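Local structure of flagellar hook-associated protein 2 (Helicobacter pylori, 6IWY) at residues A[253-258]-A[312-317]; A[57-62]-A[345-350]; A[152-157]-A[164-169]; A[129-134]-A[230-235]. The protein caps the distal end of the growing flagellar filament, where it promotes polymerisation of flagellin subunits and keeps them from leaking away unpolymerised. One frame throughout, in Å; residues are numbered along the deposited sequence.

Contact 1 (A[253-258]-A[312-317]); sequences LKSSRT and GKLVIN
L253 packs against I316 in an antiparallel strand pair at one side of a three-stranded sheet; segment 312-317 falls within the flagellin hook IN motif. The two form a hydrogen-bonded pair: I316 N donates to L253 O at 2.9 Å, while the return bond from L253 N to I316 O is weak. Their side chains lie side by side and point the same way, with CD2 of L253 meeting CD1 of I316 at 3.8 Å. Both also rest on L323 of strand 322-327, so branched aliphatic residues suit this face. Where the chain turns away after K254, S255 grips one carbonyl twice: its N donates to L314 O at 3.0 Å, nearly straight on, and its OG reaches the same oxygen from the side at 3.1 Å. A short hydroxyl side chain fits such a double hold. K313 has the most buried surface. Leaving CB beside its own nitrogen (chi1 -73°), it runs fully extended, its CD 3.6 Å from S255 O, and crosses the side chain of T258 at about a right angle. This length brings K313 NZ to 3.2 Å from S256 O, which it meets from above the carbonyl plane, 59° out of it.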
loop_
_atom_site.group_PDB
_atom_site.type_symbol
_atom_site.label_atom_id
_atom_site.label_comp_id
_atom_site.label_asym_id
_atom_site.label_seq_id
_atom_site.Cartn_x
_atom_site.Cartn_y
_atom_site.Cartn_z
ATOM N N LEU A 253 2.285 2.375 -17.790
ATOM C CA LEU A 253 3.433 2.021 -18.595
ATOM C C LEU A 253 4.184 3.281 -18.875
ATOM O O LEU A 253 3.617 4.291 -19.217
ATOM C CB LEU A 253 3.008 1.350 -19.905
ATOM C CG LEU A 253 4.114 1.003 -20.921
ATOM C CD1 LEU A 253 5.319 0.295 -20.257
ATOM C CD2 LEU A 253 3.566 0.142 -22.102
ATOM N N LYS A 254 5.490 3.213 -18.722
ATOM C CA LYS A 254 6.353 4.349 -19.002
ATOM C C LYS A 254 7.509 3.779 -19.768
ATOM O O LYS A 254 8.087 2.832 -19.304
ATOM C CB LYS A 254 6.797 4.999 -17.679
ATOM C CG LYS A 254 8.082 5.855 -17.763
ATOM C CD LYS A 254 8.049 7.033 -16.792
ATOM C CE LYS A 254 9.385 7.268 -16.136
ATOM N NZ LYS A 254 9.651 6.199 -15.152
ATOM N N SER A 255 7.824 4.332 -20.929
ATOM C CA SER A 255 8.979 3.858 -21.701
ATOM C C SER A 255 10.246 3.807 -20.870
ATOM O O SER A 255 10.418 4.591 -19.932
ATOM C CB SER A 255 9.288 4.778 -22.862
ATOM O OG SER A 255 8.097 5.194 -23.457
ATOM N N SER A 256 11.133 2.885 -21.226
ATOM C CA SER A 256 12.463 2.819 -20.596
ATOM C C SER A 256 13.372 3.952 -21.027
ATOM O O SER A 256 14.297 4.289 -20.331
ATOM C CB SER A 256 13.162 1.520 -20.951
ATOM O OG SER A 256 12.697 0.482 -20.118
ATOM N N ARG A 257 13.102 4.496 -22.200
ATOM C CA ARG A 257 13.972 5.432 -22.858
ATOM C C ARG A 257 13.099 6.469 -23.548
ATOM O O ARG A 257 11.967 6.184 -23.889
ATOM C CB ARG A 257 14.766 4.690 -23.924
ATOM C CG ARG A 257 15.719 3.585 -23.411
ATOM C CD ARG A 257 16.868 4.130 -22.549
ATOM N NE ARG A 257 18.161 3.595 -22.988
ATOM C CZ ARG A 257 19.227 4.319 -23.328
ATOM N NH1 ARG A 257 19.242 5.650 -23.266
ATOM N NH2 ARG A 257 20.307 3.692 -23.725
ATOM N N THR A 258 13.640 7.660 -23.769
ATOM C CA THR A 258 12.992 8.676 -24.603
ATOM C C THR A 258 12.762 8.039 -25.950
ATOM O O THR A 258 13.448 7.111 -26.282
ATOM C CB THR A 258 13.862 9.944 -24.700
ATOM O OG1 THR A 258 15.257 9.594 -24.791
ATOM C CG2 THR A 258 13.678 10.774 -23.452
ATOM N N GLY A 312 10.401 13.739 -20.646
ATOM C CA GLY A 312 10.198 13.533 -22.090
ATOM C C GLY A 312 9.788 12.123 -22.499
ATOM O O GLY A 312 9.819 11.772 -23.681
ATOM N N LYS A 313 9.382 11.300 -21.538
ATOM C CA LYS A 313 9.062 9.897 -21.832
ATOM C C LYS A 313 7.556 9.624 -22.102
ATOM O O LYS A 313 6.667 10.248 -21.515
ATOM C CB LYS A 313 9.613 9.000 -20.716
ATOM C CG LYS A 313 11.133 8.881 -20.782
ATOM C CD LYS A 313 11.712 7.987 -19.696
ATOM C CE LYS A 313 13.215 7.817 -19.906
ATOM N NZ LYS A 313 13.968 7.131 -18.804
ATOM N N LEU A 314 7.295 8.700 -23.024
ATOM C CA LEU A 314 5.943 8.248 -23.320
ATOM C C LEU A 314 5.375 7.534 -22.105
ATOM O O LEU A 314 5.985 6.580 -21.609
ATOM C CB LEU A 314 5.970 7.282 -24.494
ATOM C CG LEU A 314 4.640 6.798 -25.038
ATOM C CD1 LEU A 314 3.839 7.967 -25.592
ATOM C CD2 LEU A 314 4.898 5.723 -26.138
ATOM N N VAL A 315 4.231 7.996 -21.612
ATOM C CA VAL A 315 3.499 7.271 -20.593
ATOM C C VAL A 315 2.173 6.863 -21.196
ATOM O O VAL A 315 1.465 7.687 -21.699
ATOM C CB VAL A 315 3.290 8.119 -19.345
ATOM C CG1 VAL A 315 2.506 7.344 -18.309
ATOM C CG2 VAL A 315 4.632 8.553 -18.774
ATOM N N ILE A 316 1.870 5.574 -21.202
ATOM C CA ILE A 316 0.603 5.076 -21.707
ATOM C C ILE A 316 -0.241 4.534 -20.546
ATOM O O ILE A 316 0.254 3.837 -19.673
ATOM C CB ILE A 316 0.778 3.920 -22.672
ATOM C CG1 ILE A 316 1.862 4.205 -23.721
ATOM C CG2 ILE A 316 -0.513 3.633 -23.353
ATOM C CD1 ILE A 316 2.381 2.928 -24.358
ATOM N N ASN A 317 -1.525 4.857 -20.579
ATOM C CA ASN A 317 -2.523 4.283 -19.702
ATOM C C ASN A 317 -3.622 3.518 -20.458
ATOM O O ASN A 317 -3.877 3.776 -21.625
ATOM C CB ASN A 317 -3.115 5.409 -18.879
ATOM C CG ASN A 317 -2.374 5.607 -17.606
ATOM O OD1 ASN A 317 -2.340 4.682 -16.779
ATOM N ND2 ASN A 317 -1.760 6.793 -17.415
#

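Contact 2 (A[57-62]-A[345-350]); sequences SQVDTT and MVQSYE
T61 turns its hydroxyl to the far side of CB from its own nitrogen (chi1 -161°), which brings OG1 to 2.6 Å from Q347 O, while Q347 sets out beside its own nitrogen (chi1 -83°) and then stretches its amide over V59. The T61 hydroxyl donates from above the Q347 carbonyl plane, 48° out of it, and also bonds to OG of S352. A hydroxyl suits this spot, because it bonds Q347 O where the backbones have begun to part. Just before it the chains run in roughly the same direction and D60 bridges V346 in the pattern of a parallel pair: D60 N donates to M345 O at 2.9 Å, and Q347 N returns a bond to D60 O, nearly in line with the carbonyl. The methyls of V59 pack against the M345 side chain and the Q347 amide. V59 CG1 is 3.6 Å from NE2 of Q347 and 4.0 Å from CB of M345, so the valine is wedged between a methionine and the flat end of a glutamine. The carboxylate of D60 turns elsewhere, to the backbone N of A78. At the far end, T62 O lies at the edge of the Y349 ring, 3.4 Å from CD1, and the Y349 hydroxyl bonds to R225 O. The contact thus joins the start of strand 61-67 to the outer strand 344-347, which pairs with strand 322-327, and to helix 349-356, whose N-cap residue S348 bonds A351 N through its OG.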
loop_
_atom_site.group_PDB
_atom_site.type_symbol
_atom_site.label_atom_id
_atom_site.label_comp_id
_atom_site.label_asym_id
_atom_site.label_seq_id
_atom_site.Cartn_x
_atom_site.Cartn_y
_atom_site.Cartn_z
ATOM N N SER A 57 4.648 -14.640 -12.181
ATOM C CA SER A 57 3.723 -13.874 -13.030
ATOM C C SER A 57 4.125 -13.946 -14.492
ATOM O O SER A 57 5.293 -13.820 -14.805
ATOM C CB SER A 57 3.722 -12.403 -12.624
ATOM O OG SER A 57 3.140 -11.612 -13.652
ATOM N N GLN A 58 3.140 -14.120 -15.370
ATOM C CA GLN A 58 3.354 -14.142 -16.810
ATOM C C GLN A 58 3.159 -12.779 -17.437
ATOM O O GLN A 58 3.121 -12.670 -18.661
ATOM C CB GLN A 58 2.368 -15.097 -17.460
ATOM C CG GLN A 58 2.326 -16.439 -16.783
ATOM C CD GLN A 58 1.871 -17.559 -17.696
ATOM O OE1 GLN A 58 1.015 -18.353 -17.307
ATOM N NE2 GLN A 58 2.451 -17.650 -18.902
ATOM N N VAL A 59 3.023 -11.743 -16.613
ATOM C CA VAL A 59 2.767 -10.396 -17.117
ATOM C C VAL A 59 3.658 -9.427 -16.352
ATOM O O VAL A 59 4.033 -9.715 -15.219
ATOM C CB VAL A 59 1.256 -9.998 -16.952
ATOM C CG1 VAL A 59 0.343 -10.998 -17.652
ATOM C CG2 VAL A 59 0.866 -9.868 -15.489
ATOM N N ASP A 60 4.019 -8.303 -16.961
ATOM C CA ASP A 60 4.676 -7.224 -16.225
ATOM C C ASP A 60 3.661 -6.517 -15.332
ATOM O O ASP A 60 2.491 -6.288 -15.721
ATOM C CB ASP A 60 5.260 -6.155 -17.141
ATOM C CG ASP A 60 6.392 -6.655 -18.007
ATOM O OD1 ASP A 60 6.868 -7.797 -17.833
ATOM O OD2 ASP A 60 6.819 -5.865 -18.885
ATOM N N THR A 61 4.126 -6.131 -14.149
ATOM C CA THR A 61 3.271 -5.459 -13.209
ATOM C C THR A 61 4.104 -4.887 -12.076
ATOM O O THR A 61 5.315 -5.022 -12.082
ATOM C CB THR A 61 2.147 -6.401 -12.694
ATOM O OG1 THR A 61 1.088 -5.613 -12.145
ATOM C CG2 THR A 61 2.659 -7.362 -11.644
ATOM N N THR A 62 3.437 -4.236 -11.124
ATOM C CA THR A 62 4.084 -3.458 -10.079
ATOM C C THR A 62 3.499 -3.872 -8.770
ATOM O O THR A 62 2.292 -3.865 -8.640
ATOM C CB THR A 62 3.734 -1.961 -10.207
ATOM O OG1 THR A 62 3.997 -1.501 -11.542
ATOM C CG2 THR A 62 4.569 -1.115 -9.209
ATOM N N MET A 345 2.664 -8.257 -22.172
ATOM C CA MET A 345 1.486 -7.763 -21.479
ATOM C C MET A 345 1.952 -7.052 -20.229
ATOM O O MET A 345 2.789 -7.572 -19.525
ATOM C CB MET A 345 0.566 -8.924 -21.069
ATOM C CG MET A 345 0.189 -9.884 -22.193
ATOM S SD MET A 345 -1.060 -11.125 -21.733
ATOM C CE MET A 345 -0.061 -12.576 -21.328
ATOM N N VAL A 346 1.422 -5.865 -19.944
ATOM C CA VAL A 346 1.716 -5.216 -18.658
ATOM C C VAL A 346 0.417 -4.947 -18.011
ATOM O O VAL A 346 -0.541 -4.644 -18.693
ATOM C CB VAL A 346 2.469 -3.887 -18.779
ATOM C CG1 VAL A 346 1.709 -2.939 -19.633
ATOM C CG2 VAL A 346 2.677 -3.279 -17.416
ATOM N N GLN A 347 0.399 -5.066 -16.690
ATOM C CA GLN A 347 -0.794 -4.837 -15.900
ATOM C C GLN A 347 -0.543 -3.880 -14.755
ATOM O O GLN A 347 0.461 -3.948 -14.058
ATOM C CB GLN A 347 -1.301 -6.160 -15.328
ATOM C CG GLN A 347 -2.136 -6.909 -16.295
ATOM C CD GLN A 347 -2.556 -8.260 -15.802
ATOM O OE1 GLN A 347 -2.824 -8.466 -14.614
ATOM N NE2 GLN A 347 -2.614 -9.212 -16.723
ATOM N N SER A 348 -1.507 -3.009 -14.524
ATOM C CA SER A 348 -1.527 -2.226 -13.304
ATOM C C SER A 348 -1.526 -3.157 -12.102
ATOM O O SER A 348 -2.063 -4.268 -12.163
ATOM C CB SER A 348 -2.787 -1.397 -13.236
ATOM O OG SER A 348 -3.479 -1.720 -12.048
ATOM N N TYR A 349 -0.950 -2.691 -11.002
ATOM C CA TYR A 349 -1.099 -3.349 -9.709
ATOM C C TYR A 349 -2.560 -3.644 -9.451
ATOM O O TYR A 349 -2.926 -4.774 -9.085
ATOM C CB TYR A 349 -0.592 -2.492 -8.569
ATOM C CG TYR A 349 -1.042 -2.981 -7.212
ATOM C CD1 TYR A 349 -0.322 -3.959 -6.530
ATOM C CD2 TYR A 349 -2.214 -2.509 -6.623
ATOM C CE1 TYR A 349 -0.710 -4.422 -5.295
ATOM C CE2 TYR A 349 -2.615 -2.960 -5.373
ATOM C CZ TYR A 349 -1.847 -3.922 -4.715
ATOM O OH TYR A 349 -2.221 -4.396 -3.479
ATOM N N GLU A 350 -3.382 -2.619 -9.630
ATOM C CA GLU A 350 -4.820 -2.723 -9.426
ATOM C C GLU A 350 -5.372 -3.822 -10.305
ATOM O O GLU A 350 -6.078 -4.672 -9.839
ATOM C CB GLU A 350 -5.501 -1.363 -9.741
ATOM C CG GLU A 350 -7.004 -1.300 -9.607
ATOM C CD GLU A 350 -7.542 0.119 -9.732
ATOM O OE1 GLU A 350 -6.856 0.979 -10.372
ATOM O OE2 GLU A 350 -8.662 0.366 -9.196
#

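Contact 3 (A[152-157]-A[164-169]); sequences EVSLNL and MHEVPI
I169 fills the hollow beside L155: its CD1 lies 3.6 Å from CD1 of L155 and also touches that leucine's CB and CG. The isoleucine's chain starts beside its own nitrogen (chi1 -83°) and bends back across the strand pair to get there, while its CB packs against CG1 of V153 at 4.0 Å. V167 and L157 lie on the same face as L155 and bulge toward helix 179-196, where both meet L194; branched apolar side chains suit these two positions under the helix. The two strands are the arms of a β-hairpin, 154-158 with 164-173, held by paired backbone bonds such as V167 N to L155 O at 2.8 Å. The other face, with S154, N156 and E166, is more polar. There N156 sits between two neighbours, its ND2 3.6 Å from CE of M164 and its OD1 against CG of E166, with the amide and carboxylate planes 61° apart. M164, bent at both chi2 and chi3, curls its methyl over the N156 backbone, where CE lies 3.3 Å from N156 O; a flexible unbranched thioether suits that curl. E166 reaches across to the neighbouring strand, where S154 OG donates to the anti lone pair of its OE2 at 3.1 Å.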
loop_
_atom_site.group_PDB
_atom_site.type_symbol
_atom_site.label_atom_id
_atom_site.label_comp_id
_atom_site.label_asym_id
_atom_site.label_seq_id
_atom_site.Cartn_x
_atom_site.Cartn_y
_atom_site.Cartn_z
ATOM N N GLU A 152 -20.064 17.502 4.421
ATOM C CA GLU A 152 -18.902 18.288 4.841
ATOM C C GLU A 152 -17.620 17.426 4.802
ATOM O O GLU A 152 -16.556 17.940 4.638
ATOM C CB GLU A 152 -19.162 18.898 6.215
ATOM C CG GLU A 152 -20.287 19.892 6.157
ATOM C CD GLU A 152 -20.520 20.671 7.448
ATOM O OE1 GLU A 152 -20.570 20.060 8.536
ATOM O OE2 GLU A 152 -20.688 21.908 7.355
ATOM N N VAL A 153 -17.760 16.117 4.949
ATOM C CA VAL A 153 -16.692 15.166 4.750
ATOM C C VAL A 153 -17.303 13.933 4.125
ATOM O O VAL A 153 -18.297 13.436 4.628
ATOM C CB VAL A 153 -16.013 14.757 6.086
ATOM C CG1 VAL A 153 -15.208 13.419 5.931
ATOM C CG2 VAL A 153 -15.085 15.876 6.592
ATOM N N SER A 154 -16.708 13.434 3.041
ATOM C CA SER A 154 -17.092 12.128 2.488
ATOM C C SER A 154 -15.876 11.384 1.964
ATOM O O SER A 154 -14.916 11.993 1.529
ATOM C CB SER A 154 -18.113 12.263 1.373
ATOM O OG SER A 154 -17.492 12.623 0.169
ATOM N N LEU A 155 -15.953 10.063 2.050
ATOM C CA LEU A 155 -14.903 9.148 1.630
ATOM C C LEU A 155 -15.271 8.610 0.257
ATOM O O LEU A 155 -16.338 7.977 0.102
ATOM C CB LEU A 155 -14.844 7.943 2.576
ATOM C CG LEU A 155 -13.867 7.974 3.723
ATOM C CD1 LEU A 155 -14.159 6.832 4.624
ATOM C CD2 LEU A 155 -12.463 7.854 3.114
ATOM N N ASN A 156 -14.391 8.822 -0.716
ATOM C CA ASN A 156 -14.547 8.253 -2.043
ATOM C C ASN A 156 -13.606 7.079 -2.231
ATOM O O ASN A 156 -12.384 7.258 -2.273
ATOM C CB ASN A 156 -14.244 9.280 -3.093
ATOM C CG ASN A 156 -15.367 9.470 -4.019
ATOM O OD1 ASN A 156 -16.319 10.218 -3.700
ATOM N ND2 ASN A 156 -15.314 8.811 -5.173
ATOM N N LEU A 157 -14.193 5.883 -2.334
ATOM C CA LEU A 157 -13.475 4.638 -2.467
ATOM C C LEU A 157 -14.066 3.863 -3.612
ATOM O O LEU A 157 -15.221 4.118 -4.008
ATOM C CB LEU A 157 -13.639 3.812 -1.208
ATOM C CG LEU A 157 -12.960 4.362 0.037
ATOM C CD1 LEU A 157 -13.768 4.021 1.305
ATOM C CD2 LEU A 157 -11.600 3.762 0.114
ATOM N N MET A 164 -16.216 3.984 -8.411
ATOM C CA MET A 164 -16.055 4.882 -7.255
ATOM C C MET A 164 -17.442 5.279 -6.699
ATOM O O MET A 164 -18.393 5.538 -7.445
ATOM C CB MET A 164 -15.234 6.143 -7.594
ATOM C CG MET A 164 -13.777 5.928 -8.016
ATOM S SD MET A 164 -12.674 5.180 -6.775
ATOM C CE MET A 164 -12.671 6.424 -5.473
ATOM N N HIS A 165 -17.544 5.297 -5.377
ATOM C CA HIS A 165 -18.773 5.739 -4.657
ATOM C C HIS A 165 -18.406 6.592 -3.463
ATOM O O HIS A 165 -17.336 6.474 -2.918
ATOM C CB HIS A 165 -19.570 4.554 -4.139
ATOM C CG HIS A 165 -20.078 3.666 -5.220
ATOM N ND1 HIS A 165 -21.272 3.894 -5.867
ATOM C CD2 HIS A 165 -19.543 2.561 -5.783
ATOM C CE1 HIS A 165 -21.450 2.966 -6.787
ATOM N NE2 HIS A 165 -20.418 2.139 -6.753
ATOM N N GLU A 166 -19.346 7.409 -3.042
ATOM C CA GLU A 166 -19.136 8.413 -2.029
ATOM C C GLU A 166 -19.840 7.943 -0.753
ATOM O O GLU A 166 -20.999 7.572 -0.779
ATOM C CB GLU A 166 -19.720 9.725 -2.540
ATOM C CG GLU A 166 -18.895 10.946 -2.163
ATOM C CD GLU A 166 -19.169 12.214 -3.014
ATOM O OE1 GLU A 166 -19.863 12.136 -4.076
ATOM O OE2 GLU A 166 -18.674 13.302 -2.591
ATOM N N VAL A 167 -19.119 7.891 0.351
ATOM C CA VAL A 167 -19.705 7.509 1.633
ATOM C C VAL A 167 -19.685 8.742 2.531
ATOM O O VAL A 167 -18.611 9.190 2.957
ATOM C CB VAL A 167 -18.873 6.418 2.299
ATOM C CG1 VAL A 167 -19.487 6.041 3.631
ATOM C CG2 VAL A 167 -18.710 5.205 1.356
ATOM N N PRO A 168 -20.857 9.328 2.792
ATOM C CA PRO A 168 -20.907 10.483 3.678
ATOM C C PRO A 168 -20.375 10.101 5.016
ATOM O O PRO A 168 -20.586 8.997 5.403
ATOM C CB PRO A 168 -22.408 10.766 3.785
ATOM C CG PRO A 168 -23.000 10.241 2.526
ATOM C CD PRO A 168 -22.148 9.071 2.130
ATOM N N ILE A 169 -19.662 10.970 5.707
ATOM C CA ILE A 169 -19.284 10.691 7.088
ATOM C C ILE A 169 -19.886 11.740 8.011
ATOM O O ILE A 169 -19.502 12.904 7.962
ATOM C CB ILE A 169 -17.741 10.612 7.273
ATOM C CG1 ILE A 169 -17.226 9.204 6.886
ATOM C CG2 ILE A 169 -17.335 10.881 8.737
ATOM C CD1 ILE A 169 -16.997 8.959 5.394
#

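Contact 4 (A[129-134]-A[230-235]); sequences SHLQST and IEVKGS
L131 and I230 slide past each other in opposite directions, each pointing at the other strand, and CD1 of L131 lies 3.9 Å from CG2 of I230, with CG of L131 also close by. The same methyl, CD1 of L131, lies obliquely across V232, at 3.4 Å from its CG2. One leucine methyl thus touches both β-branched residues, which stand on the same side of strand 230-233, while E231 between them points away. In V232, CG1 stands opposite its own nitrogen (chi1 180°), which leaves CG2 as the methyl that faces L131. At the other end I230 extends its longer branch over the backbone instead: CD1 comes to 3.7 Å from S129 O and 3.8 Å from CA of H130. Apolar side chains suit this buried interface; no hydrogen bond crosses it, and the polar groups of S129 and H130 have partners elsewhere. S129 OG bonds to G228 O, and H130, directed away from I230, bonds through NE2 to D71 and lays its ring near that of Y66. The axes of strands 129-132 and 230-233 approach to 7.4 Å, at 27°, and each strand is outermost in its own antiparallel sheet. Strand 129-132 pairs with 219-224, whose I222 also touches V232, and strand 230-233 pairs with 154-158, whose L157 packs on I230. The contact thus joins two sheets by packing.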
loop_
_atom_site.group_PDB
_atom_site.type_symbol
_atom_site.label_atom_id
_atom_site.label_comp_id
_atom_site.label_asym_id
_atom_site.label_seq_id
_atom_site.Cartn_x
_atom_site.Cartn_y
_atom_site.Cartn_z
ATOM N N SER A 129 -3.150 1.254 -1.902
ATOM C CA SER A 129 -3.259 2.663 -1.673
ATOM C C SER A 129 -3.668 3.059 -0.250
ATOM O O SER A 129 -4.258 2.297 0.504
ATOM C CB SER A 129 -4.306 3.195 -2.633
ATOM O OG SER A 129 -5.370 2.280 -2.756
ATOM N N HIS A 130 -3.371 4.297 0.109
ATOM C CA HIS A 130 -3.629 4.757 1.457
ATOM C C HIS A 130 -3.691 6.292 1.503
ATOM O O HIS A 130 -3.049 6.936 0.705
ATOM C CB HIS A 130 -2.521 4.271 2.367
ATOM C CG HIS A 130 -1.209 4.923 2.088
ATOM N ND1 HIS A 130 -0.859 6.153 2.620
ATOM C CD2 HIS A 130 -0.176 4.543 1.297
ATOM C CE1 HIS A 130 0.352 6.475 2.198
ATOM N NE2 HIS A 130 0.785 5.517 1.392
ATOM N N LEU A 131 -4.484 6.834 2.427
ATOM C CA LEU A 131 -4.422 8.235 2.785
ATOM C C LEU A 131 -4.192 8.334 4.281
ATOM O O LEU A 131 -4.747 7.567 5.043
ATOM C CB LEU A 131 -5.713 8.966 2.443
ATOM C CG LEU A 131 -5.878 9.635 1.093
ATOM C CD1 LEU A 131 -7.219 10.392 1.081
ATOM C CD2 LEU A 131 -4.714 10.578 0.779
ATOM N N GLN A 132 -3.419 9.326 4.696
ATOM C CA GLN A 132 -2.972 9.436 6.080
ATOM C C GLN A 132 -3.268 10.810 6.648
ATOM O O GLN A 132 -3.032 11.824 5.994
ATOM C CB GLN A 132 -1.465 9.197 6.176
ATOM C CG GLN A 132 -1.051 8.772 7.554
ATOM C CD GLN A 132 0.435 8.901 7.769
ATOM O OE1 GLN A 132 1.180 7.919 7.605
ATOM N NE2 GLN A 132 0.892 10.123 8.113
ATOM N N SER A 133 -3.733 10.826 7.890
ATOM C CA SER A 133 -4.101 12.039 8.555
ATOM C C SER A 133 -3.246 12.247 9.766
ATOM O O SER A 133 -2.666 11.296 10.297
ATOM C CB SER A 133 -5.542 11.971 9.019
ATOM O OG SER A 133 -5.628 11.401 10.306
ATOM N N THR A 134 -3.224 13.506 10.212
ATOM C CA THR A 134 -2.530 13.954 11.410
ATOM C C THR A 134 -3.418 14.997 12.108
ATOM O O THR A 134 -3.471 16.152 11.673
ATOM C CB THR A 134 -1.173 14.545 11.000
ATOM O OG1 THR A 134 -0.492 13.572 10.189
ATOM C CG2 THR A 134 -0.278 14.949 12.219
ATOM N N ILE A 230 -8.473 6.538 -3.509
ATOM C CA ILE A 230 -9.079 7.009 -2.275
ATOM C C ILE A 230 -9.087 8.560 -2.269
ATOM O O ILE A 230 -8.068 9.184 -2.612
ATOM C CB ILE A 230 -8.286 6.564 -1.042
ATOM C CG1 ILE A 230 -8.140 5.047 -0.980
ATOM C CG2 ILE A 230 -8.985 7.050 0.268
ATOM C CD1 ILE A 230 -7.135 4.633 0.119
ATOM N N GLU A 231 -10.230 9.150 -1.891
ATOM C CA GLU A 231 -10.387 10.594 -1.728
ATOM C C GLU A 231 -11.168 10.921 -0.471
ATOM O O GLU A 231 -12.142 10.258 -0.152
ATOM C CB GLU A 231 -11.140 11.216 -2.893
ATOM C CG GLU A 231 -10.598 10.843 -4.258
ATOM C CD GLU A 231 -11.330 11.536 -5.445
ATOM O OE1 GLU A 231 -10.816 11.422 -6.601
ATOM O OE2 GLU A 231 -12.414 12.163 -5.229
ATOM N N VAL A 232 -10.727 11.955 0.235
ATOM C CA VAL A 232 -11.461 12.508 1.348
ATOM C C VAL A 232 -11.887 13.881 0.892
ATOM O O VAL A 232 -11.068 14.763 0.720
ATOM C CB VAL A 232 -10.576 12.623 2.583
ATOM C CG1 VAL A 232 -11.351 13.224 3.788
ATOM C CG2 VAL A 232 -9.969 11.261 2.899
ATOM N N LYS A 233 -13.178 14.042 0.670
ATOM C CA LYS A 233 -13.730 15.248 0.088
ATOM C C LYS A 233 -14.649 15.957 1.059
ATOM O O LYS A 233 -15.127 15.382 2.013
ATOM C CB LYS A 233 -14.530 14.877 -1.160
ATOM C CG LYS A 233 -13.667 14.649 -2.383
ATOM C CD LYS A 233 -14.240 13.564 -3.312
ATOM C CE LYS A 233 -15.738 13.753 -3.680
ATOM N NZ LYS A 233 -15.996 15.004 -4.484
ATOM N N GLY A 234 -14.903 17.222 0.778
ATOM C CA GLY A 234 -15.774 18.003 1.598
ATOM C C GLY A 234 -15.134 19.266 2.140
ATOM O O GLY A 234 -13.914 19.377 2.258
ATOM N N SER A 235 -16.001 20.210 2.479
ATOM C CA SER A 235 -15.610 21.475 3.044
ATOM C C SER A 235 -14.834 21.295 4.327
ATOM O O SER A 235 -13.997 22.139 4.650
ATOM C CB SER A 235 -16.834 22.384 3.272
ATOM O OG SER A 235 -17.740 21.840 4.206
#

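How the contacts relate
The four contacts of this middle part of a longer protein differ in burial and in bonding. Contact 4 is buried and has no hydrogen bond across it, mostly methyl packing; contact 2 lies at the surface and relies on a backbone bridge and a hydroxyl; contacts 1 and 3, partly buried, are antiparallel pairs with an apolar face and a more polar one. Contacts 3 and 4 touch and share a sheet: S154 N and N156 N probably donate to K233 O and E231 O respectively, so strand 154-158 has the hairpin arm on one side and strand 230-233 on the other. Contacts 1 and 2, centres about 16 Å apart, do not touch, yet L323 packs against both.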